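Local coordinates for protein N5-Carboxyaminoimidazole ribonucleotide synthetase (Staphylococcus aureus subsp. aureus, PDB 3ORQ) that catalyses the ATP-dependent carboxylation of 5-aminoimidazole ribonucleotide with bicarbonate to N5-carboxyaminoimidazole ribonucleotide, a step of purine biosynthesis, at residues G24-Q29 with S278-I283; K65-L70 with K90-K95; Q106-Q109 with T113-E116; T198-N203 with F291-L296. All blocks are in the same frame, centred on the assembly; numbering follows the deposited sequence.

Overall arrangement
Followed from the N terminus, after its first strand, 14-18, the chain forms helix 22-33, which opens contact 1 but meets its partner 278-283 only some 250 residues later. Within that long loop contact 2 opens and closes, joining two helices of the N-terminal parallel-sheet domain, and then contact 3, where the consecutive helices 103-109 and 111-120 fold against each other near the nucleotide site. Contact 4 starts at 198-203, inside the loop of contact 1, and ends at 291-296, beyond it, so the two cross. They also touch, through Met26 and Met27 against Phe291 and His294, which ties the N-terminal domain to the large antiparallel sheet that holds strand 191-201.

Contact 1 of 4, residues G24-Q29 with S278-I283; sequences GKMMAQ and SGHYSI
Met26, a selenomethionine, meets the imidazole of His280 over one face, and the pair illustrates how a flexible selenoether can be fitted to a flat ring. The Met26 chain leaves helix 22-33 with CG anti to the carbonyl carbon (chi1 -66°), runs straight through chi2 and bends at chi3 (-89°). That last turn lays the methyl CE over the ring, 3.7 Å from the centroid of His280 and displaced toward the CE1-NE2 rim; the nearest ring atom, His280 CE1, is 3.5 Å from Met26 CE. The contact is a CH-pi interaction, and the selenium stands above the same ring, with Met26 SE 4.5 Å from the centroid of His280 and only 10° off the normal. The same selenium makes a second apolar contact: Ile283 CD1 lies 3.9 Å from Met26 SE, its chain crossing that of Met26 at about a right angle.

His280 stands on a type I beta turn from Gly279 to Ser282. The carbonyl oxygen Gly279 O accepts two bonds, from Ser282 N and from the hydroxyl, with Ser282 OG 2.7 Å from Gly279 O, so the turn that carries His280 is doubly tied. His280 ND1 has a weak hydrogen bond to Gln290, and the ring also meets that of His354. The contact thus joins the Rossmann-like preATP-grasp domain to the ATP-grasp domain.

Met26 and Ile283 both pack on Phe291 of helix 290-298, while Tyr281 and Ser282 lie against strand 207-218; helix 22-33 itself reaches the second subunit through Lys25 and Gln29.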
loop_
_atom_site.group_PDB
_atom_site.type_symbol
_atom_site.label_atom_id
_atom_site.label_comp_id
_atom_site.label_asym_id
_atom_site.label_seq_id
_atom_site.Cartn_x
_atom_site.Cartn_y
_atom_site.Cartn_z
ATOM N N GLY A 24 -3.216 -10.780 7.898
ATOM C CA GLY A 24 -4.459 -10.065 8.144
ATOM C C GLY A 24 -4.213 -8.574 7.998
ATOM O O GLY A 24 -5.025 -7.852 7.405
ATOM N N LYS A 25 -3.058 -8.115 8.472
ATOM C CA LYS A 25 -2.751 -6.698 8.496
ATOM C C LYS A 25 -2.690 -6.209 7.076
ATOM O O LYS A 25 -3.277 -5.198 6.705
ATOM C CB LYS A 25 -1.379 -6.471 9.192
ATOM C CG LYS A 25 -0.816 -4.995 9.086
ATOM C CD LYS A 25 0.621 -4.852 9.664
ATOM C CE LYS A 25 1.005 -3.377 9.640
ATOM N NZ LYS A 25 2.336 -3.162 10.199
HETATM N N MSE A 26 -1.975 -6.930 6.243
HETATM C CA MSE A 26 -1.828 -6.490 4.869
HETATM C C MSE A 26 -3.157 -6.588 4.058
HETATM O O MSE A 26 -3.416 -5.761 3.169
HETATM C CB MSE A 26 -0.683 -7.258 4.238
HETATM C CG MSE A 26 0.682 -6.929 4.875
HETATM SE SE MSE A 26 2.172 -7.861 3.964
HETATM C CE MSE A 26 2.155 -9.472 4.977
HETATM N N MSE A 27 -3.991 -7.578 4.373
HETATM C CA MSE A 27 -5.323 -7.680 3.800
HETATM C C MSE A 27 -6.102 -6.443 4.200
HETATM O O MSE A 27 -6.817 -5.884 3.365
HETATM C CB MSE A 27 -6.091 -8.874 4.407
HETATM C CG MSE A 27 -5.740 -10.276 3.874
HETATM SE SE MSE A 27 -6.874 -11.647 4.707
HETATM C CE MSE A 27 -6.020 -13.228 3.984
ATOM N N ALA A 28 -6.021 -6.065 5.485
ATOM C CA ALA A 28 -6.814 -4.939 6.011
ATOM C C ALA A 28 -6.362 -3.595 5.416
ATOM O O ALA A 28 -7.208 -2.703 5.141
ATOM C CB ALA A 28 -6.755 -4.887 7.576
ATOM N N GLN A 29 -5.043 -3.450 5.199
ATOM C CA GLN A 29 -4.535 -2.240 4.522
ATOM C C GLN A 29 -5.057 -2.114 3.101
ATOM O O GLN A 29 -5.465 -1.024 2.688
ATOM C CB GLN A 29 -3.014 -2.153 4.574
ATOM C CG GLN A 29 -2.529 -1.926 6.035
ATOM C CD GLN A 29 -1.052 -1.504 6.129
ATOM O OE1 GLN A 29 -0.761 -0.335 6.126
ATOM N NE2 GLN A 29 -0.127 -2.479 6.149
ATOM N N SER A 278 5.509 -16.222 0.316
ATOM C CA SER A 278 6.279 -16.101 -0.921
ATOM C C SER A 278 5.638 -15.120 -1.903
ATOM O O SER A 278 6.136 -14.923 -3.040
ATOM C CB SER A 278 6.477 -17.479 -1.597
ATOM O OG SER A 278 5.226 -18.082 -1.934
ATOM N N GLY A 279 4.527 -14.519 -1.504
ATOM C CA GLY A 279 3.815 -13.583 -2.398
ATOM C C GLY A 279 3.968 -12.134 -2.017
ATOM O O GLY A 279 3.401 -11.245 -2.690
ATOM N N HIS A 280 4.680 -11.867 -0.921
ATOM C CA HIS A 280 4.751 -10.494 -0.395
ATOM C C HIS A 280 5.374 -9.504 -1.372
ATOM O O HIS A 280 4.940 -8.321 -1.396
ATOM C CB HIS A 280 5.396 -10.399 0.964
ATOM C CG HIS A 280 4.646 -11.132 2.028
ATOM N ND1 HIS A 280 3.341 -11.536 1.871
ATOM C CD2 HIS A 280 5.036 -11.600 3.236
ATOM C CE1 HIS A 280 2.948 -12.201 2.942
ATOM N NE2 HIS A 280 3.956 -12.244 3.791
ATOM N N TYR A 281 6.289 -10.010 -2.234
ATOM C CA TYR A 281 7.035 -9.167 -3.164
ATOM C C TYR A 281 6.048 -8.412 -4.087
ATOM O O TYR A 281 6.361 -7.315 -4.616
ATOM C CB TYR A 281 8.005 -10.007 -4.000
ATOM C CG TYR A 281 7.227 -10.792 -5.027
ATOM C CD1 TYR A 281 6.608 -11.988 -4.672
ATOM C CD2 TYR A 281 6.978 -10.264 -6.286
ATOM C CE1 TYR A 281 5.818 -12.659 -5.557
ATOM C CE2 TYR A 281 6.194 -10.969 -7.211
ATOM C CZ TYR A 281 5.604 -12.160 -6.829
ATOM O OH TYR A 281 4.805 -12.882 -7.699
ATOM N N SER A 282 4.865 -9.002 -4.313
ATOM C CA SER A 282 3.917 -8.479 -5.319
ATOM C C SER A 282 3.391 -7.104 -4.920
ATOM O O SER A 282 2.840 -6.337 -5.746
ATOM C CB SER A 282 2.731 -9.443 -5.486
ATOM O OG SER A 282 2.021 -9.584 -4.271
ATOM N N ILE A 283 3.556 -6.766 -3.648
ATOM C CA ILE A 283 3.171 -5.404 -3.233
ATOM C C ILE A 283 3.990 -4.384 -4.002
ATOM O O ILE A 283 3.449 -3.456 -4.525
ATOM C CB ILE A 283 3.323 -5.176 -1.747
ATOM C CG1 ILE A 283 2.232 -5.919 -1.010
ATOM C CG2 ILE A 283 3.189 -3.686 -1.415
ATOM C CD1 ILE A 283 2.596 -6.188 0.475
#

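Contact 2 of 4, residues K65-L70 with K90-K95; sequences KALNQL and KLLCEK
Leu92 carries this helix pair, pressing on Leu67 and Asn68 of the neighbouring helix with both of its methyl branches. Leu92 CD1 lies 3.9 Å from Leu67 CB, an ordinary apolar contact. The other branch turns to the backbone, where Leu92 CD2 stands 3.8 Å from Leu67 O. With Leu92 CG anti to the carbonyl carbon (chi1 -84°), the fork is carried across to the facing helix and spans the Leu67-Asn68 step. Beyond this contact Leu67 turns to Leu41 and Ile18 of the parallel sheet, and Leu92 to Ile98.

Asn68 lies along the same surface but runs past Leu92 in the opposite direction, its amide nitrogen ND2 4.1 Å from Leu92 CD2. The amide is held by bonds made elsewhere: ND2 gives a hydrogen bond to Glu64 O one turn earlier in its own helix, and OD1 is hydrogen-bonded to the hydroxyl of Tyr96. These two partners, one at each end, would fix the rotation of the amide. At the solvent-exposed margin the long chain of Lys95, straight as far as CE and bent at its last torsion, crosses that of Asn68 at about a right angle; Lys95 NZ comes to 3.7 Å of Asn68 OD1, too far to count as a hydrogen bond.

The segment axes approach to 10.8 Å and cross at -28°, running nearly the same way. Helices that follow strands 55-58 and 76-79 of a parallel sheet and pack against each other, the first of them lying on that sheet, are consistent with a Rossmann-like alpha/beta fold, in keeping with the preATP-grasp domain.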
loop_
_atom_site.group_PDB
_atom_site.type_symbol
_atom_site.label_atom_id
_atom_site.label_comp_id
_atom_site.label_asym_id
_atom_site.label_seq_id
_atom_site.Cartn_x
_atom_site.Cartn_y
_atom_site.Cartn_z
ATOM N N LYS A 65 -19.117 -17.777 20.322
ATOM C CA LYS A 65 -19.852 -16.520 20.532
ATOM C C LYS A 65 -19.168 -15.374 19.777
ATOM O O LYS A 65 -19.821 -14.547 19.144
ATOM C CB LYS A 65 -19.965 -16.129 22.023
ATOM C CG LYS A 65 -20.517 -17.191 22.952
ATOM C CD LYS A 65 -22.033 -17.166 23.032
ATOM C CE LYS A 65 -22.540 -18.142 24.113
ATOM N NZ LYS A 65 -24.011 -18.350 24.035
ATOM N N ALA A 66 -17.850 -15.319 19.895
ATOM C CA ALA A 66 -17.071 -14.245 19.281
ATOM C C ALA A 66 -17.114 -14.365 17.754
ATOM O O ALA A 66 -17.303 -13.359 17.080
ATOM C CB ALA A 66 -15.673 -14.266 19.766
ATOM N N LEU A 67 -16.980 -15.590 17.225
ATOM C CA LEU A 67 -17.035 -15.768 15.769
ATOM C C LEU A 67 -18.420 -15.333 15.245
ATOM O O LEU A 67 -18.512 -14.694 14.193
ATOM C CB LEU A 67 -16.671 -17.194 15.336
ATOM C CG LEU A 67 -15.233 -17.684 15.581
ATOM C CD1 LEU A 67 -15.161 -19.221 15.491
ATOM C CD2 LEU A 67 -14.212 -17.033 14.620
ATOM N N ASN A 68 -19.484 -15.620 16.010
ATOM C CA ASN A 68 -20.791 -15.130 15.633
ATOM C C ASN A 68 -20.976 -13.608 15.662
ATOM O O ASN A 68 -21.611 -13.041 14.766
ATOM C CB ASN A 68 -21.887 -15.843 16.386
ATOM C CG ASN A 68 -22.384 -17.040 15.626
ATOM O OD1 ASN A 68 -23.296 -16.914 14.787
ATOM N ND2 ASN A 68 -21.768 -18.218 15.875
ATOM N N GLN A 69 -20.430 -12.963 16.694
ATOM C CA GLN A 69 -20.355 -11.517 16.723
ATOM C C GLN A 69 -19.610 -10.967 15.501
ATOM O O GLN A 69 -20.027 -9.978 14.909
ATOM C CB GLN A 69 -19.730 -11.028 18.033
ATOM C CG GLN A 69 -20.746 -10.979 19.192
ATOM C CD GLN A 69 -21.970 -10.078 18.870
ATOM O OE1 GLN A 69 -23.054 -10.567 18.529
ATOM N NE2 GLN A 69 -21.777 -8.762 18.965
ATOM N N LEU A 70 -18.531 -11.626 15.104
ATOM C CA LEU A 70 -17.841 -11.239 13.895
ATOM C C LEU A 70 -18.781 -11.297 12.682
ATOM O O LEU A 70 -18.859 -10.344 11.898
ATOM C CB LEU A 70 -16.609 -12.095 13.661
ATOM C CG LEU A 70 -15.825 -11.706 12.406
ATOM C CD1 LEU A 70 -15.195 -10.321 12.576
ATOM C CD2 LEU A 70 -14.764 -12.711 12.180
ATOM N N LYS A 90 -17.759 -24.318 9.239
ATOM C CA LYS A 90 -18.951 -24.828 8.538
ATOM C C LYS A 90 -20.229 -24.185 9.096
ATOM O O LYS A 90 -21.004 -23.629 8.351
ATOM C CB LYS A 90 -19.016 -26.376 8.537
ATOM C CG LYS A 90 -20.275 -26.943 7.898
ATOM C CD LYS A 90 -20.239 -28.462 7.761
ATOM C CE LYS A 90 -21.578 -29.022 7.184
ATOM N NZ LYS A 90 -22.701 -28.897 8.182
ATOM N N LEU A 91 -20.407 -24.227 10.411
ATOM C CA LEU A 91 -21.481 -23.483 11.058
ATOM C C LEU A 91 -21.584 -22.009 10.622
ATOM O O LEU A 91 -22.665 -21.517 10.411
ATOM C CB LEU A 91 -21.310 -23.513 12.569
ATOM C CG LEU A 91 -21.606 -24.853 13.226
ATOM C CD1 LEU A 91 -21.786 -24.614 14.730
ATOM C CD2 LEU A 91 -22.839 -25.570 12.582
ATOM N N LEU A 92 -20.455 -21.327 10.500
ATOM C CA LEU A 92 -20.417 -19.919 10.118
ATOM C C LEU A 92 -20.764 -19.694 8.639
ATOM O O LEU A 92 -21.455 -18.742 8.327
ATOM C CB LEU A 92 -19.040 -19.336 10.391
ATOM C CG LEU A 92 -18.661 -18.830 11.775
ATOM C CD1 LEU A 92 -17.253 -18.237 11.672
ATOM C CD2 LEU A 92 -19.654 -17.781 12.356
ATOM N N CYS A 93 -20.293 -20.578 7.750
ATOM C CA CYS A 93 -20.585 -20.493 6.324
ATOM C C CYS A 93 -22.052 -20.617 6.125
ATOM O O CYS A 93 -22.597 -20.033 5.194
ATOM C CB CYS A 93 -19.958 -21.648 5.543
ATOM S SG CYS A 93 -18.242 -21.514 5.431
ATOM N N GLU A 94 -22.678 -21.395 7.006
ATOM C CA GLU A 94 -24.102 -21.688 6.856
ATOM C C GLU A 94 -24.950 -20.488 7.274
ATOM O O GLU A 94 -26.045 -20.330 6.772
ATOM C CB GLU A 94 -24.513 -22.982 7.607
ATOM C CG GLU A 94 -23.860 -24.277 7.047
ATOM C CD GLU A 94 -23.958 -25.520 7.993
ATOM O OE1 GLU A 94 -24.317 -25.393 9.192
ATOM O OE2 GLU A 94 -23.671 -26.637 7.527
ATOM N N LYS A 95 -24.445 -19.645 8.166
ATOM C CA LYS A 95 -25.224 -18.518 8.640
ATOM C C LYS A 95 -24.807 -17.180 8.017
ATOM O O LYS A 95 -25.626 -16.283 7.879
ATOM C CB LYS A 95 -25.125 -18.422 10.161
ATOM C CG LYS A 95 -26.133 -17.479 10.787
ATOM C CD LYS A 95 -26.077 -17.515 12.329
ATOM C CE LYS A 95 -27.213 -16.671 12.943
ATOM N NZ LYS A 95 -26.826 -16.002 14.230
#

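Contact 3 of 4, residues Q106-Q109 with T113-E116; sequences QLLQ and TEKE
Leu107 and Thr113 make one van der Waals contact, Leu108 and Glu114 another. The methyl of the threonine enters beside the leucine branch point, Thr113 CG2 lying 3.7 Å from Leu107 CG, and the isobutyl end continues past it, so that Leu107 CD2 is 3.9 Å from Thr113 O. That path follows from chi1 of -172°, which sets Leu107 CG opposite the backbone N. Leu108 leans on the next residue along: Leu108 CD2 touches Glu114 at CG, 3.9 Å away, and at OE2, 3.8 Å away, its chain crossing that of the glutamate at about a right angle.

The pairing is that of two helices joined by a very short connection: helix 103-109 gives way almost at once to helix 111-120, after the parallel-sheet domain and on the way into the ATP-grasp part.

Polar groups meet here without bonding across the segments. Leu107 O lies 3.4 Å from Glu114 N, but the angle is too poor for a hydrogen bond. Thr113 OG1 is hydrogen-bonded to Asp110 OD2, in the connection. The carboxylate of Glu114 is anchored on strand 266-272, its OE2 accepting from Ile271 N, next to Glu270, a ligand of the magnesium ion; the side chain of Glu114 lies about 7 Å from the bound ADP.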
loop_
_atom_site.group_PDB
_atom_site.type_symbol
_atom_site.label_atom_id
_atom_site.label_comp_id
_atom_site.label_asym_id
_atom_site.label_seq_id
_atom_site.Cartn_x
_atom_site.Cartn_y
_atom_site.Cartn_z
ATOM N N GLN A 106 -10.799 -27.449 5.954
ATOM C CA GLN A 106 -10.940 -28.812 6.495
ATOM C C GLN A 106 -9.850 -29.739 5.974
ATOM O O GLN A 106 -9.209 -30.487 6.709
ATOM C CB GLN A 106 -12.314 -29.396 6.110
ATOM C CG GLN A 106 -12.513 -30.904 6.423
ATOM C CD GLN A 106 -13.701 -31.537 5.655
ATOM O OE1 GLN A 106 -14.618 -30.843 5.185
ATOM N NE2 GLN A 106 -13.676 -32.860 5.527
ATOM N N LEU A 107 -9.669 -29.673 4.667
ATOM C CA LEU A 107 -8.921 -30.649 3.942
ATOM C C LEU A 107 -7.424 -30.316 4.002
ATOM O O LEU A 107 -6.597 -31.217 4.123
ATOM C CB LEU A 107 -9.477 -30.654 2.539
ATOM C CG LEU A 107 -9.056 -31.680 1.530
ATOM C CD1 LEU A 107 -10.050 -31.662 0.364
ATOM C CD2 LEU A 107 -7.638 -31.308 1.089
ATOM N N LEU A 108 -7.078 -29.023 3.975
ATOM C CA LEU A 108 -5.674 -28.627 4.033
ATOM C C LEU A 108 -5.062 -28.494 5.428
ATOM O O LEU A 108 -3.865 -28.311 5.540
ATOM C CB LEU A 108 -5.418 -27.358 3.203
ATOM C CG LEU A 108 -5.912 -27.506 1.757
ATOM C CD1 LEU A 108 -5.922 -26.160 1.047
ATOM C CD2 LEU A 108 -5.152 -28.600 0.975
ATOM N N GLN A 109 -5.884 -28.581 6.474
ATOM C CA GLN A 109 -5.431 -28.505 7.874
ATOM C C GLN A 109 -4.555 -29.695 8.187
ATOM O O GLN A 109 -3.581 -29.614 8.937
ATOM C CB GLN A 109 -6.627 -28.622 8.816
ATOM C CG GLN A 109 -7.187 -27.341 9.308
ATOM C CD GLN A 109 -8.417 -27.552 10.164
ATOM O OE1 GLN A 109 -8.797 -26.661 10.932
ATOM N NE2 GLN A 109 -9.062 -28.723 10.035
ATOM N N THR A 113 -4.794 -35.676 4.802
ATOM C CA THR A 113 -5.948 -35.378 3.945
ATOM C C THR A 113 -5.493 -34.555 2.747
ATOM O O THR A 113 -5.969 -34.748 1.629
ATOM C CB THR A 113 -7.081 -34.721 4.763
ATOM O OG1 THR A 113 -7.503 -35.658 5.767
ATOM C CG2 THR A 113 -8.266 -34.407 3.907
ATOM N N GLU A 114 -4.519 -33.686 2.984
ATOM C CA GLU A 114 -3.926 -32.856 1.942
ATOM C C GLU A 114 -3.222 -33.701 0.881
ATOM O O GLU A 114 -3.412 -33.488 -0.324
ATOM C CB GLU A 114 -2.944 -31.874 2.554
ATOM C CG GLU A 114 -2.157 -31.036 1.560
ATOM C CD GLU A 114 -1.416 -29.884 2.235
ATOM O OE1 GLU A 114 -0.864 -30.068 3.342
ATOM O OE2 GLU A 114 -1.383 -28.778 1.663
ATOM N N LYS A 115 -2.406 -34.654 1.333
ATOM C CA LYS A 115 -1.703 -35.552 0.425
ATOM C C LYS A 115 -2.675 -36.433 -0.344
ATOM O O LYS A 115 -2.555 -36.533 -1.559
ATOM C CB LYS A 115 -0.615 -36.370 1.134
ATOM C CG LYS A 115 0.643 -35.562 1.433
ATOM C CD LYS A 115 1.559 -36.265 2.430
ATOM C CE LYS A 115 2.554 -35.260 3.050
ATOM N NZ LYS A 115 3.330 -34.552 1.995
ATOM N N GLU A 116 -3.646 -37.020 0.348
ATOM C CA GLU A 116 -4.642 -37.885 -0.291
ATOM C C GLU A 116 -5.350 -37.138 -1.412
ATOM O O GLU A 116 -5.437 -37.629 -2.542
ATOM C CB GLU A 116 -5.676 -38.374 0.720
ATOM C CG GLU A 116 -5.218 -39.531 1.610
ATOM C CD GLU A 116 -6.254 -39.910 2.674
ATOM O OE1 GLU A 116 -7.167 -39.091 2.947
ATOM O OE2 GLU A 116 -6.153 -41.025 3.244
#

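Contact 4 of 4, residues T198-N203 with F291-L296; sequences TVTRGN and FDTHIL
Thr200 and Thr293 join strand 191-201 to helix 290-298 through their hydroxyls. The side chain of Thr200 can be followed outward atom by atom. Its CB points at the helix: Thr200 CB lies 3.9 Å from Thr293 OG1 and 4.0 Å from Thr293 CB. From there the chain forks. The hydroxyl branch, anti to the carbonyl carbon (chi1 -56°), puts Thr200 OG1 2.9 Å from Thr293 OG1 in a hydrogen bond whose donor could be either oxygen. The methyl branch turns along the helix instead: Thr200 CG2 lies 3.4 Å from Thr293 O and 4.4 Å from His294 N, so it lies against the backbone between Thr293 and His294.

This is a helix laid on one face of the large antiparallel sheet of the ATP-grasp fold. Strand 191-201 has strands 207-218 and 252-261 on its two sides, and Thr200 is bonded through its backbone to Thr208 of the former.

On the helix side, Thr293 OG1 sits between the backbone N and the carbonyl carbon (chi1 56°), from where it faces the strand, and its side chain also meets Phe210 and Thr253. Thr200 OG1 has a further partner in the hydroxyl of Thr253, on the adjoining strand, so this buried oxygen takes part in two hydrogen bonds, one to the helix and one within the sheet. The neighbouring His294 is held at both ring nitrogens, ND1 by Thr253 N and NE2 by the hydroxyl of Thr78 in the N-terminal parallel sheet.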
loop_
_atom_site.group_PDB
_atom_site.type_symbol
_atom_site.label_atom_id
_atom_site.label_comp_id
_atom_site.label_asym_id
_atom_site.label_seq_id
_atom_site.Cartn_x
_atom_site.Cartn_y
_atom_site.Cartn_z
ATOM N N THR A 198 1.254 -18.358 -6.773
ATOM C CA THR A 198 0.172 -17.696 -6.043
ATOM C C THR A 198 -0.988 -17.425 -7.033
ATOM O O THR A 198 -0.748 -17.045 -8.175
ATOM C CB THR A 198 0.715 -16.474 -5.370
ATOM O OG1 THR A 198 1.642 -16.906 -4.347
ATOM C CG2 THR A 198 -0.439 -15.624 -4.764
ATOM N N VAL A 199 -2.222 -17.668 -6.598
ATOM C CA VAL A 199 -3.372 -17.694 -7.485
ATOM C C VAL A 199 -4.538 -16.998 -6.811
ATOM O O VAL A 199 -4.641 -16.982 -5.573
ATOM C CB VAL A 199 -3.830 -19.185 -7.805
ATOM C CG1 VAL A 199 -4.995 -19.230 -8.785
ATOM C CG2 VAL A 199 -2.689 -20.055 -8.301
ATOM N N THR A 200 -5.432 -16.420 -7.614
ATOM C CA THR A 200 -6.642 -15.866 -7.011
ATOM C C THR A 200 -7.831 -16.335 -7.805
ATOM O O THR A 200 -7.842 -16.265 -9.033
ATOM C CB THR A 200 -6.650 -14.300 -6.957
ATOM O OG1 THR A 200 -5.484 -13.815 -6.262
ATOM C CG2 THR A 200 -7.906 -13.829 -6.169
ATOM N N ARG A 201 -8.853 -16.780 -7.108
ATOM C CA ARG A 201 -10.066 -17.267 -7.781
ATOM C C ARG A 201 -11.213 -16.442 -7.276
ATOM O O ARG A 201 -11.289 -16.167 -6.080
ATOM C CB ARG A 201 -10.308 -18.740 -7.449
ATOM C CG ARG A 201 -10.189 -19.633 -8.670
ATOM C CD ARG A 201 -10.705 -21.050 -8.360
ATOM N NE ARG A 201 -11.877 -21.325 -9.151
ATOM C CZ ARG A 201 -13.103 -21.502 -8.691
ATOM N NH1 ARG A 201 -13.374 -21.464 -7.385
ATOM N NH2 ARG A 201 -14.078 -21.720 -9.576
ATOM N N GLY A 202 -12.083 -16.009 -8.163
ATOM C CA GLY A 202 -13.160 -15.133 -7.728
ATOM C C GLY A 202 -14.497 -15.554 -8.305
ATOM O O GLY A 202 -14.696 -16.695 -8.723
ATOM N N ASN A 203 -15.410 -14.612 -8.320
ATOM C CA ASN A 203 -16.750 -14.789 -8.829
ATOM C C ASN A 203 -16.841 -15.411 -10.213
ATOM O O ASN A 203 -15.999 -15.181 -11.072
ATOM C CB ASN A 203 -17.400 -13.407 -8.888
ATOM C CG ASN A 203 -18.687 -13.367 -8.165
ATOM O OD1 ASN A 203 -19.249 -14.416 -7.827
ATOM N ND2 ASN A 203 -19.179 -12.154 -7.887
ATOM N N PHE A 291 -2.756 -9.395 -1.927
ATOM C CA PHE A 291 -3.810 -8.901 -1.002
ATOM C C PHE A 291 -4.888 -8.099 -1.739
ATOM O O PHE A 291 -6.082 -8.239 -1.406
ATOM C CB PHE A 291 -3.186 -8.077 0.160
ATOM C CG PHE A 291 -2.130 -8.832 0.887
ATOM C CD1 PHE A 291 -2.488 -9.857 1.771
ATOM C CD2 PHE A 291 -0.766 -8.644 0.565
ATOM C CE1 PHE A 291 -1.508 -10.617 2.415
ATOM C CE2 PHE A 291 0.230 -9.399 1.206
ATOM C CZ PHE A 291 -0.141 -10.375 2.141
ATOM N N ASP A 292 -4.493 -7.280 -2.735
ATOM C CA ASP A 292 -5.487 -6.556 -3.510
ATOM C C ASP A 292 -6.428 -7.567 -4.157
ATOM O O ASP A 292 -7.638 -7.459 -4.010
ATOM C CB ASP A 292 -4.847 -5.711 -4.619
ATOM C CG ASP A 292 -3.897 -4.639 -4.086
ATOM O OD1 ASP A 292 -4.108 -4.092 -2.955
ATOM O OD2 ASP A 292 -2.898 -4.377 -4.814
ATOM N N THR A 293 -5.884 -8.533 -4.883
ATOM C CA THR A 293 -6.746 -9.508 -5.542
ATOM C C THR A 293 -7.541 -10.352 -4.492
ATOM O O THR A 293 -8.635 -10.777 -4.737
ATOM C CB THR A 293 -5.962 -10.417 -6.489
ATOM O OG1 THR A 293 -4.906 -11.051 -5.763
ATOM C CG2 THR A 293 -5.351 -9.615 -7.622
ATOM N N HIS A 294 -7.001 -10.549 -3.305
ATOM C CA HIS A 294 -7.750 -11.302 -2.318
ATOM C C HIS A 294 -9.044 -10.577 -1.982
ATOM O O HIS A 294 -10.123 -11.195 -1.935
ATOM C CB HIS A 294 -6.933 -11.510 -1.038
ATOM C CG HIS A 294 -7.581 -12.457 -0.069
ATOM N ND1 HIS A 294 -7.513 -13.825 -0.212
ATOM C CD2 HIS A 294 -8.314 -12.240 1.049
ATOM C CE1 HIS A 294 -8.144 -14.413 0.783
ATOM N NE2 HIS A 294 -8.663 -13.478 1.553
ATOM N N ILE A 295 -8.951 -9.264 -1.773
ATOM C CA ILE A 295 -10.131 -8.443 -1.436
ATOM C C ILE A 295 -11.093 -8.360 -2.617
ATOM O O ILE A 295 -12.335 -8.406 -2.449
ATOM C CB ILE A 295 -9.702 -7.006 -1.078
ATOM C CG1 ILE A 295 -8.702 -7.030 0.085
ATOM C CG2 ILE A 295 -10.961 -6.137 -0.733
ATOM C CD1 ILE A 295 -9.170 -7.877 1.340
ATOM N N LEU A 296 -10.536 -8.205 -3.814
ATOM C CA LEU A 296 -11.367 -8.140 -5.014
ATOM C C LEU A 296 -12.216 -9.406 -5.111
ATOM O O LEU A 296 -13.426 -9.327 -5.326
ATOM C CB LEU A 296 -10.501 -7.964 -6.286
ATOM C CG LEU A 296 -9.918 -6.576 -6.565
ATOM C CD1 LEU A 296 -9.007 -6.697 -7.759
ATOM C CD2 LEU A 296 -11.040 -5.488 -6.775
#